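Local coordinates for protein hexokinase (Schistosoma mansoni, PDB 1BDG) that catalyses the ATP-dependent phosphorylation of glucose and other hexoses to hexose 6-phosphates, the entry step of glycolysis, at residues 146-151 with 156-161; 173-178 with 192-197. All blocks are in the same frame, centred on the assembly; numbering follows the deposited sequence.

Contact 1: 146-151 with 156-161; sequences PCVQKG and TLVRWT. With GLC (alpha-D-glucopyranose), chain B.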
loop_
_atom_site.group_PDB
_atom_site.type_symbol
_atom_site.label_atom_id
_atom_site.label_comp_id
_atom_site.label_asym_id
_atom_site.label_seq_id
_atom_site.Cartn_x
_atom_site.Cartn_y
_atom_site.Cartn_z
ATOM N N PRO A 146 -7.650 7.502 -0.810
ATOM C CA PRO A 146 -7.575 8.886 -0.336
ATOM C C PRO A 146 -8.973 9.440 -0.216
ATOM O O PRO A 146 -9.743 9.400 -1.174
ATOM C CB PRO A 146 -6.813 9.585 -1.455
ATOM C CG PRO A 146 -7.252 8.844 -2.661
ATOM C CD PRO A 146 -7.177 7.411 -2.202
ATOM N N CYS A 147 -9.306 9.910 0.978
ATOM C CA CYS A 147 -10.614 10.499 1.272
ATOM C C CYS A 147 -10.397 11.751 2.108
ATOM O O CYS A 147 -9.441 11.836 2.873
ATOM C CB CYS A 147 -11.487 9.536 2.097
ATOM S SG CYS A 147 -11.957 7.978 1.333
ATOM N N VAL A 148 -11.275 12.725 1.942
ATOM C CA VAL A 148 -11.235 13.964 2.719
ATOM C C VAL A 148 -12.140 13.675 3.916
ATOM O O VAL A 148 -13.363 13.604 3.774
ATOM C CB VAL A 148 -11.845 15.126 1.927
ATOM C CG1 VAL A 148 -11.972 16.339 2.794
ATOM C CG2 VAL A 148 -11.036 15.406 0.697
ATOM N N GLN A 149 -11.541 13.446 5.075
ATOM C CA GLN A 149 -12.306 13.139 6.276
ATOM C C GLN A 149 -12.940 14.377 6.863
ATOM O O GLN A 149 -12.253 15.380 7.081
ATOM C CB GLN A 149 -11.401 12.521 7.349
ATOM C CG GLN A 149 -10.849 11.138 7.021
ATOM C CD GLN A 149 -11.921 10.061 6.985
ATOM O OE1 GLN A 149 -11.934 9.226 6.090
ATOM N NE2 GLN A 149 -12.828 10.085 7.951
ATOM N N LYS A 150 -14.251 14.318 7.082
ATOM C CA LYS A 150 -14.984 15.407 7.725
ATOM C C LYS A 150 -15.456 14.650 8.954
ATOM O O LYS A 150 -16.603 14.208 9.028
ATOM C CB LYS A 150 -16.190 15.843 6.890
ATOM C CG LYS A 150 -16.250 17.346 6.602
ATOM C CD LYS A 150 -17.618 17.938 6.924
ATOM C CE LYS A 150 -18.729 17.400 6.018
ATOM N NZ LYS A 150 -20.047 18.042 6.307
ATOM N N GLY A 151 -14.553 14.448 9.902
ATOM C CA GLY A 151 -14.895 13.673 11.071
ATOM C C GLY A 151 -14.733 12.239 10.609
ATOM O O GLY A 151 -14.551 12.001 9.408
ATOM N N THR A 156 -15.038 11.348 2.098
ATOM C CA THR A 156 -15.276 11.562 0.674
ATOM C C THR A 156 -14.103 11.047 -0.178
ATOM O O THR A 156 -12.948 11.366 0.088
ATOM C CB THR A 156 -15.573 13.070 0.376
ATOM O OG1 THR A 156 -16.743 13.487 1.105
ATOM C CG2 THR A 156 -15.843 13.297 -1.106
ATOM N N LEU A 157 -14.397 10.204 -1.162
ATOM C CA LEU A 157 -13.367 9.670 -2.036
ATOM C C LEU A 157 -12.808 10.840 -2.831
ATOM O O LEU A 157 -13.568 11.697 -3.288
ATOM C CB LEU A 157 -13.950 8.622 -3.001
ATOM C CG LEU A 157 -12.945 7.930 -3.948
ATOM C CD1 LEU A 157 -11.940 7.078 -3.160
ATOM C CD2 LEU A 157 -13.653 7.053 -4.958
ATOM N N VAL A 158 -11.485 10.926 -2.913
ATOM C CA VAL A 158 -10.834 11.969 -3.688
ATOM C C VAL A 158 -10.587 11.361 -5.067
ATOM O O VAL A 158 -10.871 11.980 -6.097
ATOM C CB VAL A 158 -9.507 12.396 -3.071
ATOM C CG1 VAL A 158 -8.854 13.457 -3.930
ATOM C CG2 VAL A 158 -9.733 12.929 -1.683
ATOM N N ARG A 159 -10.083 10.133 -5.089
ATOM C CA ARG A 159 -9.840 9.456 -6.348
ATOM C C ARG A 159 -9.563 7.973 -6.136
ATOM O O ARG A 159 -9.233 7.551 -5.034
ATOM C CB ARG A 159 -8.686 10.121 -7.104
ATOM C CG ARG A 159 -7.344 10.029 -6.405
ATOM C CD ARG A 159 -6.308 10.879 -7.118
ATOM N NE ARG A 159 -4.967 10.530 -6.691
ATOM C CZ ARG A 159 -3.865 11.147 -7.094
ATOM N NH1 ARG A 159 -3.914 12.158 -7.945
ATOM N NH2 ARG A 159 -2.701 10.743 -6.630
ATOM N N TRP A 160 -9.791 7.176 -7.176
ATOM C CA TRP A 160 -9.561 5.747 -7.099
ATOM C C TRP A 160 -8.111 5.523 -7.462
ATOM O O TRP A 160 -7.620 6.091 -8.454
ATOM C CB TRP A 160 -10.410 4.974 -8.121
ATOM C CG TRP A 160 -11.844 4.635 -7.755
ATOM C CD1 TRP A 160 -12.945 4.976 -8.464
ATOM C CD2 TRP A 160 -12.310 3.806 -6.673
ATOM N NE1 TRP A 160 -14.061 4.413 -7.909
ATOM C CE2 TRP A 160 -13.702 3.687 -6.809
ATOM C CE3 TRP A 160 -11.681 3.151 -5.608
ATOM C CZ2 TRP A 160 -14.490 2.935 -5.922
ATOM C CZ3 TRP A 160 -12.468 2.397 -4.721
ATOM C CH2 TRP A 160 -13.851 2.299 -4.886
ATOM N N THR A 161 -7.421 4.720 -6.656
ATOM C CA THR A 161 -6.042 4.382 -6.939
ATOM C C THR A 161 -6.080 2.877 -7.141
ATOM O O THR A 161 -7.147 2.265 -7.023
ATOM C CB THR A 161 -5.119 4.736 -5.765
ATOM O OG1 THR A 161 -5.486 3.972 -4.611
ATOM C CG2 THR A 161 -5.215 6.214 -5.443
HETATM C C1 GLC B . -3.012 3.046 -2.256
HETATM C C2 GLC B . -4.166 3.887 -1.710
HETATM C C3 GLC B . -3.882 4.273 -0.277
HETATM C C4 GLC B . -3.623 3.023 0.547
HETATM C C5 GLC B . -2.476 2.249 -0.065
HETATM C C6 GLC B . -2.203 0.951 0.670
HETATM O O1 GLC B . -1.847 3.794 -2.157
HETATM O O2 GLC B . -4.331 5.073 -2.484
HETATM O O3 GLC B . -4.986 4.979 0.270
HETATM O O4 GLC B . -3.320 3.378 1.875
HETATM O O5 GLC B . -2.807 1.906 -1.412
HETATM O O6 GLC B . -3.034 -0.091 0.205
#
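With CG1 anti to the backbone N in both Val148 (chi1 172°) and Val158, each residue keeps CG2 beside its own N, and these two methyls meet at 3.7 Å (Val148 CG2 to Val158 CG2), the side chains crossing at about a right angle. Thr161, at chi1 63°, sets OG1 between its N and carbonyl carbon; from there OG1 donates to O2 of the bound glucose at 2.7 Å. The Pro146 ring lies nearby, its CD 4.0 Å from Thr161 CG2, while its CG packs against Arg159 CG at 3.9 Å; the Arg159 guanidinium extends beyond to Glu255 and Gln280.

The backbone is an antiparallel beta hairpin. Cys147 and Leu157 form its non-hydrogen-bonded pair, Val148 and Thr156 the hydrogen-bonded one, with Thr156 N reaching Val148 O at 3.3 Å. Val158 N donates to Pro146 O at 2.9 Å and 163°, joining the segments next to the paired strands.

Leu157 bonds through its backbone to Gly171 and His172. On the face carrying Val148, Phe54 of strand 54-55 touches Pro146, Val148 and Val158; on the opposite face, with Cys147, Leu157 meets Val174 of helix 174-183.

Contact 2: 173-178 with 192-197; sequences NVAELL and VAVVND. With GLC (alpha-D-glucopyranose), chain B.
Ala175 on helix 174-183 faces Val192 and Val194 on strand 189-195, the helix-on-sheet layer of a beta-alpha-beta unit: strand 137-143 runs into the hairpin and this helix, then returns as strand 189-195 beside and parallel to it, at the border of the five-stranded sheet. The order 3-2-1-4-5 is that of the ribonuclease H-like fold shared by the actin-ATPase clan.

All three CB atoms point across the interface, and a small residue meets two branched ones. Ala175 CB lies 3.7 Å from Val194 CG2 and 4.2 Å from Val192 CG1, so one methyl touches both valines, which are next but one to each other on the strand. They use different branches: Val192 presents the methyl anti to its backbone N (chi1 170°), Val194 the one anti to its carbonyl carbon. In keeping with the small alanine side chain, Ala175 CA is 6.3 Å from Val192 CA. No hydrogen bond crosses; the residues in contact are buried and apolar. Ala193, turned away from the helix, and Val195 hold the strand to 137-143 through backbone bonds with Leu139, Phe141 and Phe143. Elsewhere on the helix, Val174 packs on Phe141 and Phe143, and Leu178 on Leu139 and on helix 112-129.

At its start the helix is N-capped by Asn173, whose OD1 accepts a weak bond from Ala175 N.

The strand delivers the next N-cap, Asn196, to the sugar site. There Asn196 ND2 donates to glucose O3 at 3.3 Å and 169°, and the neighbouring carboxylate takes two hydroxyls: O4 bonds to Asp197 OD1 at 2.7 Å and O6 to Asp197 OD2 at 2.9 Å, the latter oxygen also bonded to Ser144 OG.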
loop_
_atom_site.group_PDB
_atom_site.type_symbol
_atom_site.label_atom_id
_atom_site.label_comp_id
_atom_site.label_asym_id
_atom_site.label_seq_id
_atom_site.Cartn_x
_atom_site.Cartn_y
_atom_site.Cartn_z
ATOM N N ASN A 173 -19.732 10.612 -0.771
ATOM C CA ASN A 173 -19.413 10.207 0.590
ATOM C C ASN A 173 -19.569 8.691 0.636
ATOM O O ASN A 173 -20.686 8.164 0.616
ATOM C CB ASN A 173 -20.335 10.873 1.603
ATOM C CG ASN A 173 -20.104 10.378 3.033
ATOM O OD1 ASN A 173 -19.238 9.541 3.296
ATOM N ND2 ASN A 173 -20.886 10.906 3.972
ATOM N N VAL A 174 -18.444 7.991 0.648
ATOM C CA VAL A 174 -18.439 6.535 0.709
ATOM C C VAL A 174 -19.227 5.925 1.887
ATOM O O VAL A 174 -19.892 4.900 1.719
ATOM C CB VAL A 174 -16.990 6.021 0.748
ATOM C CG1 VAL A 174 -16.956 4.552 1.135
ATOM C CG2 VAL A 174 -16.329 6.248 -0.599
ATOM N N ALA A 175 -19.152 6.536 3.070
ATOM C CA ALA A 175 -19.861 6.012 4.240
ATOM C C ALA A 175 -21.358 5.947 3.991
ATOM O O ALA A 175 -22.046 5.031 4.448
ATOM C CB ALA A 175 -19.583 6.860 5.443
ATOM N N GLU A 176 -21.867 6.920 3.249
ATOM C CA GLU A 176 -23.292 6.954 2.974
ATOM C C GLU A 176 -23.617 5.931 1.903
ATOM O O GLU A 176 -24.654 5.270 1.956
ATOM C CB GLU A 176 -23.748 8.358 2.567
ATOM C CG GLU A 176 -25.263 8.506 2.523
ATOM C CD GLU A 176 -25.722 9.965 2.428
ATOM O OE1 GLU A 176 -24.918 10.820 1.950
ATOM O OE2 GLU A 176 -26.890 10.246 2.843
ATOM N N LEU A 177 -22.710 5.764 0.953
ATOM C CA LEU A 177 -22.931 4.777 -0.093
ATOM C C LEU A 177 -23.136 3.428 0.600
ATOM O O LEU A 177 -24.204 2.833 0.481
ATOM C CB LEU A 177 -21.750 4.731 -1.074
ATOM C CG LEU A 177 -21.687 5.827 -2.144
ATOM C CD1 LEU A 177 -20.503 5.612 -3.064
ATOM C CD2 LEU A 177 -22.957 5.806 -2.956
ATOM N N LEU A 178 -22.173 3.007 1.417
ATOM C CA LEU A 178 -22.291 1.732 2.111
ATOM C C LEU A 178 -23.540 1.689 2.971
ATOM O O LEU A 178 -24.318 0.740 2.901
ATOM C CB LEU A 178 -21.066 1.456 2.985
ATOM C CG LEU A 178 -21.087 0.037 3.570
ATOM C CD1 LEU A 178 -20.916 -0.992 2.453
ATOM C CD2 LEU A 178 -20.007 -0.112 4.605
ATOM N N VAL A 192 -20.698 3.897 11.007
ATOM C CA VAL A 192 -19.677 3.504 10.060
ATOM C C VAL A 192 -18.608 4.562 10.227
ATOM O O VAL A 192 -18.892 5.764 10.172
ATOM C CB VAL A 192 -20.185 3.508 8.600
ATOM C CG1 VAL A 192 -19.031 3.340 7.641
ATOM C CG2 VAL A 192 -21.168 2.373 8.385
ATOM N N ALA A 193 -17.424 4.114 10.611
ATOM C CA ALA A 193 -16.297 4.991 10.791
ATOM C C ALA A 193 -15.460 4.642 9.579
ATOM O O ALA A 193 -15.291 3.465 9.261
ATOM C CB ALA A 193 -15.554 4.628 12.067
ATOM N N VAL A 194 -15.037 5.654 8.837
ATOM C CA VAL A 194 -14.222 5.403 7.676
ATOM C C VAL A 194 -12.807 5.658 8.112
ATOM O O VAL A 194 -12.462 6.750 8.556
ATOM C CB VAL A 194 -14.568 6.309 6.492
ATOM C CG1 VAL A 194 -13.805 5.848 5.262
ATOM C CG2 VAL A 194 -16.054 6.257 6.238
ATOM N N VAL A 195 -11.997 4.624 7.988
ATOM C CA VAL A 195 -10.606 4.668 8.361
ATOM C C VAL A 195 -9.813 4.129 7.175
ATOM O O VAL A 195 -10.284 3.262 6.428
ATOM C CB VAL A 195 -10.384 3.781 9.607
ATOM C CG1 VAL A 195 -8.915 3.457 9.793
ATOM C CG2 VAL A 195 -10.938 4.470 10.835
ATOM N N ASN A 196 -8.653 4.718 6.942
ATOM C CA ASN A 196 -7.758 4.275 5.876
ATOM C C ASN A 196 -6.967 3.046 6.419
ATOM O O ASN A 196 -6.850 2.856 7.634
ATOM C CB ASN A 196 -6.829 5.436 5.521
ATOM C CG ASN A 196 -5.945 5.139 4.346
ATOM O OD1 ASN A 196 -4.770 4.795 4.504
ATOM N ND2 ASN A 196 -6.496 5.270 3.157
ATOM N N ASP A 197 -6.432 2.204 5.551
ATOM C CA ASP A 197 -5.698 1.054 6.061
ATOM C C ASP A 197 -4.491 1.433 6.913
ATOM O O ASP A 197 -4.289 0.846 7.963
ATOM C CB ASP A 197 -5.323 0.045 4.963
ATOM C CG ASP A 197 -4.577 0.667 3.790
ATOM O OD1 ASP A 197 -3.979 1.748 3.922
ATOM O OD2 ASP A 197 -4.568 0.058 2.713
HETATM C C1 GLC B . -3.012 3.046 -2.256
HETATM C C2 GLC B . -4.166 3.887 -1.710
HETATM C C3 GLC B . -3.882 4.273 -0.277
HETATM C C4 GLC B . -3.623 3.023 0.547
HETATM C C5 GLC B . -2.476 2.249 -0.065
HETATM C C6 GLC B . -2.203 0.951 0.670
HETATM O O1 GLC B . -1.847 3.794 -2.157
HETATM O O2 GLC B . -4.331 5.073 -2.484
HETATM O O3 GLC B . -4.986 4.979 0.270
HETATM O O4 GLC B . -3.320 3.378 1.875
HETATM O O5 GLC B . -2.807 1.906 -1.412
HETATM O O6 GLC B . -3.034 -0.091 0.205
#

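How the contacts relate
Contact 2 is a fully buried, purely apolar helix-to-strand interface in what is predicted to be the small subdomain, its strand running on into residues assigned to the large one, whereas contact 1 is partly buried, with Val148 and Val158 exposed, and depends on backbone hydrogen bonds as well as side-chain packing. They follow one another in the chain: the hairpin of contact 1 leads into the helix of contact 2, and their centres are 9 Å apart. Leu157 CB packs on Val174 CG2 at 4.1 Å, so the hairpin borders the same helix that covers strand 189-195. Both end in the sugar pocket, contact 1 through a single hydroxyl and contact 2 through an amide and a carboxylate.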